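Local coordinates for hypothetical protein (Mus musculus, PDB 1VKB), which probably acts as a gamma-glutamylamine cyclotransferase of the AIG2-like, gamma-glutamyl cyclotransferase family, at residues A[22-27]-A[76-81]; A[46-51]-A[103-108]; A[54-59]-A[143-148]; A[64-69]-A[127-132]. One frame throughout, in Å; residues are numbered along the deposited sequence.

Contact 1: residues A[22-27]-A[76-81]. With FMT (formic acid), chain D; FMT (formic acid), chain C.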
loop_
_atom_site.group_PDB
_atom_site.type_symbol
_atom_site.label_atom_id
_atom_site.label_comp_id
_atom_site.label_asym_id
_atom_site.label_seq_id
_atom_site.Cartn_x
_atom_site.Cartn_y
_atom_site.Cartn_z
ATOM N N LEU A 22 -3.113 -3.743 -3.863
ATOM C CA LEU A 22 -4.252 -2.850 -4.136
ATOM C C LEU A 22 -4.136 -1.944 -5.355
ATOM O O LEU A 22 -5.146 -1.397 -5.802
ATOM C CB LEU A 22 -4.626 -2.018 -2.900
ATOM C CG LEU A 22 -5.106 -2.826 -1.696
ATOM C CD1 LEU A 22 -5.193 -1.915 -0.471
ATOM C CD2 LEU A 22 -6.424 -3.478 -1.931
ATOM N N LYS A 23 -2.934 -1.781 -5.898
ATOM C CA LYS A 23 -2.711 -0.976 -7.078
ATOM C C LYS A 23 -3.430 -1.508 -8.319
ATOM O O LYS A 23 -3.661 -2.720 -8.459
ATOM C CB LYS A 23 -1.226 -0.907 -7.422
ATOM C CG LYS A 23 -0.330 -0.144 -6.434
ATOM C CD LYS A 23 1.078 0.142 -7.052
ATOM C CE LYS A 23 1.834 -1.138 -7.410
ATOM N NZ LYS A 23 3.207 -0.822 -7.969
ATOM N N ARG A 24 -3.703 -0.602 -9.261
ATOM C CA ARG A 24 -4.169 -0.993 -10.597
ATOM C C ARG A 24 -3.277 -2.075 -11.138
ATOM O O ARG A 24 -2.060 -2.015 -11.021
ATOM C CB ARG A 24 -4.162 0.184 -11.560
ATOM C CG ARG A 24 -5.311 1.149 -11.330
ATOM C CD ARG A 24 -5.329 2.294 -12.295
ATOM N NE ARG A 24 -6.622 2.978 -12.248
ATOM C CZ ARG A 24 -6.919 4.010 -13.033
ATOM N NH1 ARG A 24 -6.014 4.482 -13.874
ATOM N NH2 ARG A 24 -8.098 4.586 -12.955
ATOM N N GLY A 25 -3.892 -3.109 -11.676
ATOM C CA GLY A 25 -3.138 -4.174 -12.276
ATOM C C GLY A 25 -2.526 -5.163 -11.336
ATOM O O GLY A 25 -1.816 -6.089 -11.788
ATOM N N GLN A 26 -2.761 -4.991 -10.042
ATOM C CA GLN A 26 -2.233 -5.900 -9.036
ATOM C C GLN A 26 -3.356 -6.788 -8.445
ATOM O O GLN A 26 -4.568 -6.508 -8.638
ATOM C CB GLN A 26 -1.445 -5.116 -7.985
ATOM C CG GLN A 26 -0.187 -4.438 -8.587
ATOM C CD GLN A 26 0.773 -5.424 -9.170
ATOM O OE1 GLN A 26 0.994 -6.447 -8.569
ATOM N NE2 GLN A 26 1.395 -5.098 -10.307
ATOM N N PRO A 27 -2.988 -7.895 -7.807
ATOM C CA PRO A 27 -3.983 -8.972 -7.594
ATOM C C PRO A 27 -5.242 -8.652 -6.777
ATOM O O PRO A 27 -6.261 -9.340 -6.977
ATOM C CB PRO A 27 -3.150 -10.105 -6.961
ATOM C CG PRO A 27 -1.736 -9.809 -7.390
ATOM C CD PRO A 27 -1.634 -8.326 -7.417
ATOM N N THR A 76 7.003 3.884 -4.691
ATOM C CA THR A 76 6.041 4.402 -5.656
ATOM C C THR A 76 4.687 3.734 -5.442
ATOM O O THR A 76 4.584 2.611 -4.912
ATOM C CB THR A 76 6.525 4.172 -7.142
ATOM O OG1 THR A 76 6.629 2.775 -7.420
ATOM C CG2 THR A 76 7.910 4.699 -7.368
ATOM N N GLY A 77 3.639 4.405 -5.890
ATOM C CA GLY A 77 2.303 3.861 -5.744
ATOM C C GLY A 77 1.304 4.809 -6.329
ATOM O O GLY A 77 1.635 5.695 -7.137
ATOM N N GLU A 78 0.065 4.578 -5.936
ATOM C CA GLU A 78 -1.053 5.274 -6.520
ATOM C C GLU A 78 -1.838 5.987 -5.429
ATOM O O GLU A 78 -2.075 5.462 -4.345
ATOM C CB GLU A 78 -1.948 4.309 -7.269
ATOM C CG GLU A 78 -1.259 3.716 -8.498
ATOM C CD GLU A 78 -2.040 2.616 -9.134
ATOM O OE1 GLU A 78 -3.018 2.097 -8.537
ATOM O OE2 GLU A 78 -1.641 2.266 -10.235
ATOM N N ILE A 79 -2.284 7.179 -5.777
ATOM C CA ILE A 79 -3.150 7.995 -4.905
ATOM C C ILE A 79 -4.608 7.846 -5.289
ATOM O O ILE A 79 -4.973 8.024 -6.460
ATOM C CB ILE A 79 -2.726 9.452 -4.972
ATOM C CG1 ILE A 79 -1.221 9.603 -4.643
ATOM C CG2 ILE A 79 -3.589 10.300 -4.066
ATOM C CD1 ILE A 79 -0.670 10.963 -5.006
ATOM N N TYR A 80 -5.443 7.540 -4.289
ATOM C CA TYR A 80 -6.905 7.490 -4.466
ATOM C C TYR A 80 -7.568 8.416 -3.499
ATOM O O TYR A 80 -7.056 8.646 -2.413
ATOM C CB TYR A 80 -7.462 6.066 -4.201
ATOM C CG TYR A 80 -7.061 5.103 -5.276
ATOM C CD1 TYR A 80 -5.781 4.580 -5.297
ATOM C CD2 TYR A 80 -7.954 4.717 -6.257
ATOM C CE1 TYR A 80 -5.381 3.711 -6.295
ATOM C CE2 TYR A 80 -7.559 3.857 -7.279
ATOM C CZ TYR A 80 -6.263 3.360 -7.274
ATOM O OH TYR A 80 -5.823 2.526 -8.275
ATOM N N GLU A 81 -8.732 8.924 -3.872
ATOM C CA GLU A 81 -9.606 9.581 -2.908
ATOM C C GLU A 81 -10.724 8.594 -2.587
ATOM O O GLU A 81 -11.405 8.121 -3.514
ATOM C CB GLU A 81 -10.135 10.911 -3.459
ATOM C CG GLU A 81 -10.850 11.689 -2.395
ATOM C CD GLU A 81 -11.272 13.089 -2.815
ATOM O OE1 GLU A 81 -11.745 13.259 -3.948
ATOM O OE2 GLU A 81 -11.152 14.013 -1.990
HETATM C C FMT D . -9.482 2.291 -10.313
HETATM O O1 FMT D . -9.938 3.344 -10.749
HETATM O O2 FMT D . -8.738 1.598 -10.977
HETATM C C FMT C . -1.291 -1.657 -0.366
HETATM O O1 FMT C . -0.885 -0.474 -0.360
HETATM O O2 FMT C . -1.552 -2.398 -1.349
HETATM O O HOH W 1 4.586 -0.049 -5.548
HETATM O O HOH W 2 4.359 1.800 -8.508
HETATM O O HOH W 3 -0.472 0.133 -11.020
#
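Glu78 reaches out of strand 76-81 to hold the backbone N-H of Arg24, a case of one carboxylate fixing a loop to a sheet. Arg24 N lies 2.9 Å from Glu78 OE1, nearly straight at 168°, on the syn side and somewhat out of the carboxylate plane. Tyr80 OH donates to the same Glu78 OE1 over 2.8 Å from above the opposite face, so the group is gripped between two donors that limit its rotation. Tyr80 OH also touches Arg24 CG at 3.4 Å, while guanidinium and ring planes stand 79° apart. With CG anti to the carbonyl carbon (chi1 -67°) and the chain extended beyond, Glu78 sends its carboxylate across the side chain of Lys23. A water joins Glu78 OE2 to Arg24 O. With an alanine here, Arg24 N and Tyr80 OH would probably lose their common acceptor, and the phenol would be freer to move.

One shell out, the extended Arg24 chain ends on a formate, probably from the crystallisation liquor, with NE 2.8 Å from its O2 and NH2 3.1 Å from its O1. Lys23 bonds through NZ to Tyr145 O, and two waters link NZ to Thr76. The loop itself makes a type II turn from Lys23 to Gln26. A second formate accepts a long bond, 3.3 Å, from Leu22 N to its O2. The 22-27 loop after strand 14-18 thus faces a glutamate on strand 76-82, and its two formates may mark the substrate pocket of the gamma-glutamyl cyclotransferase fold.

Contact 2: residues A[46-51]-A[103-108]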
loop_
_atom_site.group_PDB
_atom_site.type_symbol
_atom_site.label_atom_id
_atom_site.label_comp_id
_atom_site.label_asym_id
_atom_site.label_seq_id
_atom_site.Cartn_x
_atom_site.Cartn_y
_atom_site.Cartn_z
ATOM N N GLY A 46 2.380 8.563 -7.242
ATOM C CA GLY A 46 3.257 9.256 -6.306
ATOM C C GLY A 46 4.368 8.381 -5.760
ATOM O O GLY A 46 4.451 7.184 -6.091
ATOM N N CYS A 47 5.272 8.995 -5.000
ATOM C CA CYS A 47 6.300 8.252 -4.234
ATOM C C CYS A 47 6.347 8.840 -2.849
ATOM O O CYS A 47 6.133 10.045 -2.668
ATOM C CB CYS A 47 7.690 8.566 -4.889
ATOM S SG CYS A 47 8.981 7.322 -4.686
ATOM N N THR A 48 6.635 8.021 -1.859
ATOM C CA THR A 48 6.707 8.536 -0.505
ATOM C C THR A 48 7.816 9.555 -0.441
ATOM O O THR A 48 8.843 9.415 -1.119
ATOM C CB THR A 48 6.921 7.402 0.507
ATOM O OG1 THR A 48 8.084 6.605 0.183
ATOM C CG2 THR A 48 5.749 6.485 0.450
ATOM N N VAL A 49 7.612 10.617 0.311
ATOM C CA VAL A 49 8.684 11.605 0.506
ATOM C C VAL A 49 9.799 11.023 1.358
ATOM O O VAL A 49 10.976 11.147 1.018
ATOM C CB VAL A 49 8.133 12.942 1.089
ATOM C CG1 VAL A 49 9.250 13.830 1.563
ATOM C CG2 VAL A 49 7.244 13.645 0.030
ATOM N N GLU A 50 9.430 10.389 2.458
ATOM C CA GLU A 50 10.360 9.631 3.282
ATOM C C GLU A 50 10.644 8.268 2.652
ATOM O O GLU A 50 9.818 7.733 1.911
ATOM C CB GLU A 50 9.804 9.464 4.693
ATOM C CG GLU A 50 10.745 8.711 5.635
ATOM C CD GLU A 50 12.117 9.364 5.828
ATOM O OE1 GLU A 50 13.052 9.170 4.975
ATOM O OE2 GLU A 50 12.260 10.042 6.889
ATOM N N SER A 51 11.832 7.722 2.912
ATOM C CA SER A 51 12.140 6.353 2.427
ATOM C C SER A 51 11.656 5.330 3.447
ATOM O O SER A 51 11.749 5.562 4.663
ATOM C CB SER A 51 13.612 6.196 2.120
ATOM O OG SER A 51 14.361 6.441 3.259
ATOM N N THR A 103 -1.246 4.654 8.622
ATOM C CA THR A 103 -0.355 5.754 8.986
ATOM C C THR A 103 -0.430 6.868 7.947
ATOM O O THR A 103 -0.481 6.594 6.772
ATOM C CB THR A 103 1.089 5.175 9.060
ATOM O OG1 THR A 103 1.138 4.148 10.076
ATOM C CG2 THR A 103 2.002 6.198 9.557
ATOM N N ALA A 104 -0.439 8.138 8.368
ATOM C CA ALA A 104 -0.596 9.251 7.406
ATOM C C ALA A 104 0.826 9.623 6.978
ATOM O O ALA A 104 1.661 9.815 7.847
ATOM C CB ALA A 104 -1.239 10.401 8.078
ATOM N N LEU A 105 1.125 9.655 5.679
ATOM C CA LEU A 105 2.449 9.998 5.190
ATOM C C LEU A 105 2.363 11.035 4.068
ATOM O O LEU A 105 1.369 11.116 3.361
ATOM C CB LEU A 105 3.155 8.749 4.622
ATOM C CG LEU A 105 3.443 7.518 5.473
ATOM C CD1 LEU A 105 4.117 6.441 4.578
ATOM C CD2 LEU A 105 4.335 7.909 6.666
ATOM N N GLN A 106 3.434 11.795 3.891
ATOM C CA GLN A 106 3.535 12.741 2.785
ATOM C C GLN A 106 3.972 11.993 1.540
ATOM O O GLN A 106 4.974 11.271 1.561
ATOM C CB GLN A 106 4.556 13.826 3.083
ATOM C CG GLN A 106 4.600 14.915 2.080
ATOM C CD GLN A 106 5.684 15.946 2.419
ATOM O OE1 GLN A 106 6.477 15.742 3.351
ATOM N NE2 GLN A 106 5.733 17.033 1.661
ATOM N N VAL A 107 3.253 12.254 0.441
ATOM C CA VAL A 107 3.476 11.603 -0.861
ATOM C C VAL A 107 3.753 12.670 -1.914
ATOM O O VAL A 107 3.012 13.631 -2.082
ATOM C CB VAL A 107 2.277 10.720 -1.266
ATOM C CG1 VAL A 107 2.421 10.185 -2.676
ATOM C CG2 VAL A 107 2.049 9.580 -0.241
ATOM N N GLN A 108 4.906 12.558 -2.534
ATOM C CA GLN A 108 5.255 13.403 -3.652
ATOM C C GLN A 108 4.390 12.980 -4.874
ATOM O O GLN A 108 4.319 11.779 -5.249
ATOM C CB GLN A 108 6.743 13.260 -3.953
ATOM C CG GLN A 108 7.188 14.077 -5.169
ATOM C CD GLN A 108 8.610 13.777 -5.611
ATOM O OE1 GLN A 108 9.201 12.752 -5.243
ATOM N NE2 GLN A 108 9.162 14.677 -6.414
HETATM O O HOH W 4 10.017 11.199 -2.952
HETATM O O HOH W 5 6.654 9.953 3.322
#
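Cys47 and Gln108 form the hydrogen-bonded pair of an antiparallel beta ladder between strands 40-48 and 101-109, two neighbours in the mixed sheet of this gamma-glutamyl cyclotransferase-like fold. Cys47 N gives to Gln108 O at 3.0 Å, in the carbonyl plane, and Gln108 N returns to Cys47 O at 2.8 Å. Next along comes the non-hydrogen-bonded pair Thr48 and Val107, whose side chains lie on one face and both touch Phe17. Packing is tightest at Gly46: its CA sits 2.9 Å from Gln108 O and also faces Val107 CG1, and a beta carbon on it would overlap both. Val107 CG1, anti to the backbone N (chi1 173°), is thereby laid against both Gly46 CA and Cys47 O. On the other face Cys47 is joined by a disulfide to Cys74.

The opposite end is looser and exposed. There the strand gives way to a loop, although Val49 N still makes a straight bond to Gln106 O, 3.0 Å at 173°. Val49 lays its CG2 against the extended Gln106 chain, 3.6 Å from CG, the two side chains crossing obliquely, and the same methyl turns to Gln108 CB. The amide of Gln106 keeps OE1 near Val49 CG1 while NE2 bonds Ser121 OG on strand 121-129. Two waters also bridge the segments: one links Glu50 N to Gln106 O, and another joins Thr48 O to Gln108 OE1. Within segment 46-51, Thr48 OG1, which also bonds Val75 N, donates to Glu50 O over 2.7 Å, almost in line with the carbonyl.

Contact 3: residues A[54-59]-A[143-148]; sequences LVIAGE and ESYDSE
Leu54, Tyr145 and Ile56 bury most of the surface here, an example of a strand and an irregular segment joined by apolar packing alone. Leu54 meets the loop by a single methyl. Its CG is anti to the backbone N (chi1 171°), and CD2 comes down on the main chain, 3.9 Å from Ser144 C, then reaches Tyr145 CB at 4.2 Å. Ile56 approaches the aromatic ring from its rim: CD1 lies 3.9 Å from Tyr145 CD1, near the ring plane, and CG1 touches the same CD1-CE1 edge, the two side chains crossing at about a right angle. One face of the ring has Ser147 N above it, offset toward the rim. With an alanine in place of Ile56, that edge of Tyr145 would probably lose its aliphatic neighbour and a gap would open between strand and loop.

Hydrogen bonds to other parts of the chain hold the loop. Tyr145 O accepts from Lys23 NZ, and His142 pairs through its backbone with Leu54; an Asx turn at Asp146 bends the chain beyond the ring. The result is a hydrophobic seam, where the segment following the last strand of the gamma-glutamyl cyclotransferase-like fold packs against the Leu54 and Ile56 side of strand 54-57.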
loop_
_atom_site.group_PDB
_atom_site.type_symbol
_atom_site.label_atom_id
_atom_site.label_comp_id
_atom_site.label_asym_id
_atom_site.label_seq_id
_atom_site.Cartn_x
_atom_site.Cartn_y
_atom_site.Cartn_z
ATOM N N LEU A 54 10.376 -1.697 1.542
ATOM C CA LEU A 54 9.240 -2.423 0.993
ATOM C C LEU A 54 9.704 -3.809 0.695
ATOM O O LEU A 54 10.608 -3.989 -0.142
ATOM C CB LEU A 54 8.731 -1.755 -0.282
ATOM C CG LEU A 54 7.694 -2.460 -1.122
ATOM C CD1 LEU A 54 6.449 -2.760 -0.232
ATOM C CD2 LEU A 54 7.347 -1.716 -2.418
ATOM N N VAL A 55 9.122 -4.781 1.379
ATOM C CA VAL A 55 9.557 -6.157 1.260
ATOM C C VAL A 55 8.377 -7.037 0.839
ATOM O O VAL A 55 7.237 -6.768 1.155
ATOM C CB VAL A 55 10.175 -6.709 2.586
ATOM C CG1 VAL A 55 11.441 -5.951 2.990
ATOM C CG2 VAL A 55 9.186 -6.682 3.752
ATOM N N ILE A 56 8.708 -8.115 0.144
ATOM C CA ILE A 56 7.748 -9.134 -0.241
ATOM C C ILE A 56 8.045 -10.328 0.626
ATOM O O ILE A 56 9.125 -10.955 0.521
ATOM C CB ILE A 56 7.888 -9.460 -1.733
ATOM C CG1 ILE A 56 7.570 -8.236 -2.601
ATOM C CG2 ILE A 56 6.920 -10.555 -2.090
ATOM C CD1 ILE A 56 7.910 -8.431 -4.065
ATOM N N ALA A 57 7.122 -10.633 1.523
ATOM C CA ALA A 57 7.476 -11.491 2.639
ATOM C C ALA A 57 6.338 -12.361 3.128
ATOM O O ALA A 57 5.153 -12.048 2.964
ATOM C CB ALA A 57 8.018 -10.637 3.784
ATOM N N GLY A 58 6.711 -13.444 3.782
ATOM C CA GLY A 58 5.744 -14.369 4.337
ATOM C C GLY A 58 5.266 -15.380 3.310
ATOM O O GLY A 58 5.593 -15.304 2.132
ATOM N N GLU A 59 4.465 -16.341 3.782
ATOM C CA GLU A 59 4.053 -17.432 2.939
ATOM C C GLU A 59 3.165 -17.027 1.785
ATOM O O GLU A 59 3.066 -17.753 0.778
ATOM C CB GLU A 59 3.337 -18.504 3.780
ATOM C CG GLU A 59 4.248 -19.078 4.852
ATOM C CD GLU A 59 4.663 -20.512 4.616
ATOM O OE1 GLU A 59 4.737 -20.965 3.447
ATOM O OE2 GLU A 59 4.919 -21.190 5.631
ATOM N N GLU A 143 11.690 -0.548 -4.611
ATOM C CA GLU A 143 11.170 0.795 -4.897
ATOM C C GLU A 143 9.695 0.710 -5.266
ATOM O O GLU A 143 8.908 1.640 -5.012
ATOM C CB GLU A 143 11.973 1.431 -6.027
ATOM C CG GLU A 143 13.391 1.783 -5.583
ATOM C CD GLU A 143 14.295 2.244 -6.730
ATOM O OE1 GLU A 143 13.813 2.359 -7.873
ATOM O OE2 GLU A 143 15.488 2.471 -6.452
ATOM N N SER A 144 9.314 -0.392 -5.906
ATOM C CA SER A 144 7.939 -0.592 -6.328
ATOM C C SER A 144 7.586 -2.066 -6.263
ATOM O O SER A 144 8.477 -2.932 -6.348
ATOM C CB SER A 144 7.669 -0.029 -7.724
ATOM O OG SER A 144 8.333 -0.715 -8.738
ATOM N N TYR A 145 6.284 -2.329 -6.180
ATOM C CA TYR A 145 5.756 -3.694 -6.124
ATOM C C TYR A 145 5.034 -4.112 -7.410
ATOM O O TYR A 145 4.138 -3.408 -7.899
ATOM C CB TYR A 145 4.758 -3.820 -4.986
ATOM C CG TYR A 145 4.075 -5.173 -4.945
ATOM C CD1 TYR A 145 4.740 -6.288 -4.526
ATOM C CD2 TYR A 145 2.735 -5.316 -5.359
ATOM C CE1 TYR A 145 4.089 -7.587 -4.515
ATOM C CE2 TYR A 145 2.098 -6.530 -5.320
ATOM C CZ TYR A 145 2.771 -7.666 -4.921
ATOM O OH TYR A 145 2.109 -8.862 -4.898
ATOM N N ASP A 146 5.382 -5.300 -7.888
ATOM C CA ASP A 146 4.652 -5.995 -8.935
ATOM C C ASP A 146 4.636 -7.462 -8.588
ATOM O O ASP A 146 5.704 -8.102 -8.568
ATOM C CB ASP A 146 5.358 -5.766 -10.302
ATOM C CG ASP A 146 4.666 -6.427 -11.467
ATOM O OD1 ASP A 146 3.536 -6.988 -11.396
ATOM O OD2 ASP A 146 5.254 -6.442 -12.549
ATOM N N SER A 147 3.439 -8.014 -8.362
ATOM C CA SER A 147 3.304 -9.444 -8.108
ATOM C C SER A 147 4.005 -10.295 -9.176
ATOM O O SER A 147 4.567 -11.339 -8.850
ATOM C CB SER A 147 1.821 -9.810 -8.023
ATOM O OG SER A 147 1.684 -11.186 -7.748
ATOM N N GLU A 148 4.009 -9.848 -10.440
ATOM C CA GLU A 148 4.650 -10.593 -11.547
ATOM C C GLU A 148 6.119 -10.195 -11.829
ATOM O O GLU A 148 6.679 -10.503 -12.903
ATOM C CB GLU A 148 3.787 -10.417 -12.827
ATOM C CG GLU A 148 2.382 -10.954 -12.691
ATOM C CD GLU A 148 2.309 -12.484 -12.567
ATOM O OE1 GLU A 148 3.162 -13.151 -13.122
ATOM O OE2 GLU A 148 1.391 -13.022 -11.924
#

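Contact 4: residues A[64-69]-A[127-132]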
loop_
_atom_site.group_PDB
_atom_site.type_symbol
_atom_site.label_atom_id
_atom_site.label_comp_id
_atom_site.label_asym_id
_atom_site.label_seq_id
_atom_site.Cartn_x
_atom_site.Cartn_y
_atom_site.Cartn_z
ATOM N N TRP A 64 4.893 -5.522 2.060
ATOM C CA TRP A 64 4.810 -4.806 3.329
ATOM C C TRP A 64 5.713 -3.616 3.321
ATOM O O TRP A 64 6.929 -3.761 3.135
ATOM C CB TRP A 64 5.236 -5.705 4.494
ATOM C CG TRP A 64 4.670 -7.113 4.515
ATOM C CD1 TRP A 64 5.145 -8.194 3.865
ATOM C CD2 TRP A 64 3.572 -7.590 5.337
ATOM N NE1 TRP A 64 4.406 -9.320 4.195
ATOM C CE2 TRP A 64 3.435 -8.965 5.093
ATOM C CE3 TRP A 64 2.687 -6.984 6.222
ATOM C CZ2 TRP A 64 2.441 -9.741 5.706
ATOM C CZ3 TRP A 64 1.707 -7.760 6.829
ATOM C CH2 TRP A 64 1.603 -9.117 6.567
ATOM N N LEU A 65 5.142 -2.441 3.590
ATOM C CA LEU A 65 5.915 -1.232 3.781
ATOM C C LEU A 65 6.236 -1.119 5.280
ATOM O O LEU A 65 5.339 -0.864 6.126
ATOM C CB LEU A 65 5.146 -0.005 3.272
ATOM C CG LEU A 65 5.977 1.262 3.082
ATOM C CD1 LEU A 65 7.009 1.040 1.969
ATOM C CD2 LEU A 65 5.067 2.413 2.708
ATOM N N LEU A 66 7.502 -1.405 5.611
ATOM C CA LEU A 66 7.926 -1.494 6.999
ATOM C C LEU A 66 8.076 -0.090 7.551
ATOM O O LEU A 66 8.663 0.772 6.906
ATOM C CB LEU A 66 9.199 -2.285 7.155
ATOM C CG LEU A 66 9.310 -3.606 6.454
ATOM C CD1 LEU A 66 10.634 -4.285 6.802
ATOM C CD2 LEU A 66 8.107 -4.460 6.798
ATOM N N TYR A 67 7.589 0.130 8.767
ATOM C CA TYR A 67 7.622 1.469 9.343
ATOM C C TYR A 67 9.000 1.730 9.970
ATOM O O TYR A 67 9.176 1.670 11.189
ATOM C CB TYR A 67 6.475 1.717 10.326
ATOM C CG TYR A 67 6.403 3.190 10.605
ATOM C CD1 TYR A 67 5.895 4.068 9.658
ATOM C CD2 TYR A 67 7.007 3.724 11.741
ATOM C CE1 TYR A 67 5.910 5.435 9.865
ATOM C CE2 TYR A 67 7.032 5.102 11.960
ATOM C CZ TYR A 67 6.491 5.948 11.016
ATOM O OH TYR A 67 6.498 7.323 11.242
ATOM N N LEU A 68 9.956 1.998 9.094
ATOM C CA LEU A 68 11.316 2.330 9.424
ATOM C C LEU A 68 11.741 3.518 8.568
ATOM O O LEU A 68 12.505 3.369 7.575
ATOM C CB LEU A 68 12.216 1.132 9.135
ATOM C CG LEU A 68 11.990 -0.049 10.097
ATOM C CD1 LEU A 68 12.510 -1.314 9.508
ATOM C CD2 LEU A 68 12.671 0.247 11.434
ATOM N N PRO A 69 11.203 4.691 8.893
ATOM C CA PRO A 69 11.463 5.862 8.084
ATOM C C PRO A 69 12.953 6.135 7.952
ATOM O O PRO A 69 13.695 6.026 8.941
ATOM C CB PRO A 69 10.693 6.986 8.793
ATOM C CG PRO A 69 10.284 6.452 10.084
ATOM C CD PRO A 69 10.265 4.962 9.985
ATOM N N TYR A 127 -0.987 1.942 4.454
ATOM C CA TYR A 127 -0.929 0.757 5.331
ATOM C C TYR A 127 0.551 0.365 5.528
ATOM O O TYR A 127 1.174 -0.154 4.613
ATOM C CB TYR A 127 -1.794 -0.380 4.753
ATOM C CG TYR A 127 -3.250 0.020 4.818
ATOM C CD1 TYR A 127 -3.926 0.013 6.048
ATOM C CD2 TYR A 127 -3.935 0.474 3.689
ATOM C CE1 TYR A 127 -5.243 0.430 6.142
ATOM C CE2 TYR A 127 -5.273 0.956 3.788
ATOM C CZ TYR A 127 -5.907 0.892 4.999
ATOM O OH TYR A 127 -7.200 1.326 5.116
ATOM N N THR A 128 1.125 0.739 6.684
ATOM C CA THR A 128 2.521 0.391 7.038
ATOM C C THR A 128 2.487 -0.725 8.061
ATOM O O THR A 128 1.435 -1.081 8.540
ATOM C CB THR A 128 3.261 1.600 7.590
ATOM O OG1 THR A 128 2.599 2.066 8.777
ATOM C CG2 THR A 128 3.174 2.741 6.626
ATOM N N THR A 129 3.634 -1.293 8.406
ATOM C CA THR A 129 3.657 -2.237 9.498
ATOM C C THR A 129 4.880 -2.131 10.384
ATOM O O THR A 129 5.998 -1.969 9.890
ATOM C CB THR A 129 3.431 -3.650 9.041
ATOM O OG1 THR A 129 3.408 -4.481 10.203
ATOM C CG2 THR A 129 4.572 -4.181 8.209
ATOM N N ALA A 130 4.605 -2.164 11.683
ATOM C CA ALA A 130 5.597 -2.273 12.760
ATOM C C ALA A 130 5.566 -3.697 13.338
ATOM O O ALA A 130 6.309 -4.012 14.283
ATOM C CB ALA A 130 5.284 -1.305 13.844
ATOM N N THR A 131 4.737 -4.581 12.786
ATOM C CA THR A 131 4.607 -5.944 13.387
ATOM C C THR A 131 5.099 -7.022 12.425
ATOM O O THR A 131 4.632 -8.125 12.459
ATOM C CB THR A 131 3.139 -6.218 13.773
ATOM O OG1 THR A 131 2.272 -5.952 12.645
ATOM C CG2 THR A 131 2.670 -5.292 14.876
ATOM N N TYR A 132 6.026 -6.657 11.538
ATOM C CA TYR A 132 6.684 -7.578 10.623
ATOM C C TYR A 132 7.518 -8.609 11.396
ATOM O O TYR A 132 7.942 -8.357 12.526
ATOM C CB TYR A 132 7.604 -6.786 9.651
ATOM C CG TYR A 132 8.558 -5.810 10.338
ATOM C CD1 TYR A 132 8.167 -4.489 10.599
ATOM C CD2 TYR A 132 9.857 -6.193 10.696
ATOM C CE1 TYR A 132 9.010 -3.606 11.201
ATOM C CE2 TYR A 132 10.692 -5.307 11.303
ATOM C CZ TYR A 132 10.260 -4.010 11.563
ATOM O OH TYR A 132 11.108 -3.125 12.173
#
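Tyr132 packs on Leu66 and Leu68, and following it outward shows how one ring can cover two aliphatic neighbours. CG of Tyr132 takes the crowded position between backbone N and carbonyl carbon (chi1 51°), which lays the ring against Leu66 and Leu68. Its CB meets Leu66 CD2 at 3.7 Å, and CG and CD1 of the ring lie against the same methyl, while Leu66 CD1 sits over one ring face. In the ring plane, at the edge, lies Thr129 O. Farther out Tyr132 CZ is 4.1 Å from Leu68 CD1, and Tyr132 OH ends 3.5 Å from that methyl. Both leucines cross the tyrosine at about a right angle.

Behind this cluster the backbones are joined. Thr129 N gives to Leu65 O over 2.9 Å, and Tyr67 N gives to Thr129 O over 2.9 Å with the donor 40° out of the carbonyl plane. Thr129 and Leu66 send their side chains to the same face, where Thr129 CG2 lies 3.8 Å from Leu66 CD2 and also touches Trp64 CE3. The indole in turn stacks on Tyr100, and its NE1 bonds Ala57 O. Each chain then bends away, through an inverse gamma turn centred on Tyr67 and an ST turn in which Thr131 N bonds Thr129 OG1. Strands 64-66 and 127-129 run in the same sense but are splayed by 61°, a short parallel pairing within the otherwise antiparallel sheet of this gamma-glutamyl cyclotransferase-like fold.

All four contacts reach one mixed sheet, and their centres lie 13 to 18 Å apart. Their first segments follow in numerical order along the chain, whereas the second segments of contacts 3 and 4 come back reversed, so contact 4 is enclosed by contact 3 while the other pairs interleave. Contacts 1 and 2 lie on the neighbouring strands 76-82 and 40-48; contacts 2 and 4 meet where 101-109 adjoins 121-129; contacts 3 and 4 meet along 54-57 and 62-66. Contacts 1 and 4 stand on opposite sides of the chain's centre. Sequence-distant loops are thus tied to a continuous sheet, with the formate-binding loop of contact 1 braced by the 143-148 segment.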